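Local coordinates for protein pyocin-S2 (Pseudomonas aeruginosa, PDB 4QKO) that breaks down chromosomal DNA of sensitive bacteria through its C-terminal HNH nuclease domain, which is bound here to its immunity protein, at residues G82-R87 / I96-H101. Numbering follows the deposited sequence.
Sequences GAPYVR and IKIEIH. With MG (magnesium ion), chain O.
In this colicin-type HNH (His-Me finger) nuclease domain, Y85 of loop 82-87 bridges to K97 in the lead-in to the strand that carries the metal ligand H101. Two backbone bonds flank the bridge: V86 N donates to I96 O at 2.9 Å, and I98 N donates to P84 O at 3.0 Å. P84 O also takes a CA-H...O contact from K97 CA. On the side facing the immunity protein, the K97 chain crosses the Y85 ring with its CE over one face, 3.6 Å from the ring centroid, a CH-pi contact; NZ makes an off-centre cation-pi contact with the same ring. The chain bends at its last torsion (chi4 -127°), and NZ donates to A83 O at 2.9 Å, in the plane of that carbonyl. E31 of the immunity protein forms a salt bridge with the same ammonium, while H34 of that chain is hydrogen-bonded to Y85 OH and the ring of Y55, also of that chain, lies nearly parallel to the Y85 ring. I96 turns its CD1 to the edge of the Y85 ring, in plane and 3.4 Å from CE2. Inward, I98 wedges between P84 and V86, its CD1 lying 3.5 Å from V86 CG1, and W57 of helix 49-62 packs against both P84 and I98. Farther along, strand 99-102 pairs with strand 118-121 and brings H101 to the metal site shared with H126, where H101 ND1 binds the magnesium ion at 2.2 Å.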
# COMPACT_ATOMS: atom_id res chain seq x y z
N GLY B 82 -3.80 -7.11 0.44
CA GLY B 82 -4.00 -5.66 0.64
C GLY B 82 -3.25 -4.88 -0.44
O GLY B 82 -2.27 -5.35 -0.94
N ALA B 83 -3.76 -3.72 -0.84
CA ALA B 83 -3.06 -2.82 -1.74
C ALA B 83 -1.88 -2.21 -1.02
O ALA B 83 -1.95 -1.94 0.16
CB ALA B 83 -3.99 -1.68 -2.18
N PRO B 84 -0.84 -1.83 -1.77
CA PRO B 84 0.27 -1.18 -1.16
C PRO B 84 -0.08 0.22 -0.74
O PRO B 84 -0.93 0.89 -1.34
CB PRO B 84 1.31 -1.13 -2.26
CG PRO B 84 0.56 -1.30 -3.54
CD PRO B 84 -0.69 -2.02 -3.22
N TYR B 85 0.66 0.67 0.26
CA TYR B 85 0.64 2.09 0.64
C TYR B 85 1.37 2.96 -0.41
O TYR B 85 2.37 2.52 -1.01
CB TYR B 85 1.30 2.31 2.04
CG TYR B 85 0.49 1.71 3.18
CD1 TYR B 85 0.64 0.34 3.52
CD2 TYR B 85 -0.42 2.42 3.84
CE1 TYR B 85 -0.08 -0.23 4.56
CE2 TYR B 85 -1.13 1.89 4.90
CZ TYR B 85 -0.98 0.55 5.24
OH TYR B 85 -1.72 -0.03 6.27
N VAL B 86 0.81 4.15 -0.73
CA VAL B 86 1.51 5.08 -1.59
C VAL B 86 2.52 5.93 -0.81
O VAL B 86 2.58 5.95 0.43
CB VAL B 86 0.58 5.99 -2.43
CG1 VAL B 86 -0.36 5.10 -3.24
CG2 VAL B 86 -0.24 6.91 -1.52
N ARG B 87 3.35 6.57 -1.56
CA ARG B 87 4.30 7.54 -1.02
C ARG B 87 3.54 8.64 -0.32
O ARG B 87 2.43 8.99 -0.72
CB ARG B 87 5.17 8.12 -2.11
CG ARG B 87 6.21 7.17 -2.65
CD ARG B 87 6.80 7.73 -3.94
NE ARG B 87 7.82 6.80 -4.47
CZ ARG B 87 9.06 6.72 -4.02
NH1 ARG B 87 9.54 7.54 -3.08
NH2 ARG B 87 9.86 5.80 -4.53
N ILE B 96 -4.54 6.39 1.67
CA ILE B 96 -3.14 6.18 1.71
C ILE B 96 -2.68 4.94 0.91
O ILE B 96 -1.54 4.63 0.93
CB ILE B 96 -2.59 6.21 3.20
CG1 ILE B 96 -3.16 5.06 4.03
CG2 ILE B 96 -3.01 7.53 3.86
CD1 ILE B 96 -2.50 4.93 5.39
N LYS B 97 -3.57 4.31 0.15
CA LYS B 97 -3.28 3.10 -0.62
C LYS B 97 -3.61 3.30 -2.10
O LYS B 97 -4.42 4.17 -2.46
CB LYS B 97 -4.04 1.91 -0.06
CG LYS B 97 -3.29 1.39 1.12
CD LYS B 97 -4.10 0.43 1.88
CE LYS B 97 -3.23 -0.34 2.85
NZ LYS B 97 -3.45 -1.77 2.62
N ILE B 98 -2.91 2.56 -2.94
CA ILE B 98 -3.22 2.48 -4.35
C ILE B 98 -4.70 2.04 -4.52
O ILE B 98 -5.21 1.07 -3.84
CB ILE B 98 -2.32 1.50 -5.09
CG1 ILE B 98 -0.84 1.97 -5.23
CG2 ILE B 98 -2.84 1.21 -6.46
CD1 ILE B 98 -0.61 3.15 -6.18
N GLU B 99 -5.37 2.72 -5.43
CA GLU B 99 -6.77 2.44 -5.77
C GLU B 99 -6.91 1.99 -7.22
O GLU B 99 -6.21 2.45 -8.08
CB GLU B 99 -7.67 3.66 -5.50
CG GLU B 99 -7.65 4.10 -4.03
CD GLU B 99 -8.26 5.50 -3.74
OE1 GLU B 99 -8.73 6.17 -4.69
OE2 GLU B 99 -8.26 5.95 -2.56
N ILE B 100 -7.88 1.12 -7.49
CA ILE B 100 -8.21 0.69 -8.85
C ILE B 100 -9.50 1.36 -9.28
O ILE B 100 -10.52 1.21 -8.58
CB ILE B 100 -8.34 -0.84 -8.86
CG1 ILE B 100 -6.96 -1.42 -8.62
CG2 ILE B 100 -8.83 -1.36 -10.20
CD1 ILE B 100 -6.93 -2.91 -8.40
N HIS B 101 -9.41 2.13 -10.38
CA HIS B 101 -10.48 3.02 -10.97
C HIS B 101 -10.87 2.41 -12.32
O HIS B 101 -10.02 1.79 -12.98
CB HIS B 101 -9.88 4.47 -11.11
CG HIS B 101 -10.38 5.37 -12.25
ND1 HIS B 101 -11.30 6.40 -12.06
CD2 HIS B 101 -9.95 5.50 -13.53
CE1 HIS B 101 -11.47 7.06 -13.20
NE2 HIS B 101 -10.66 6.54 -14.11
MG MG O . -12.33 6.11 -10.16
O HOH W 1 -13.55 4.41 -10.50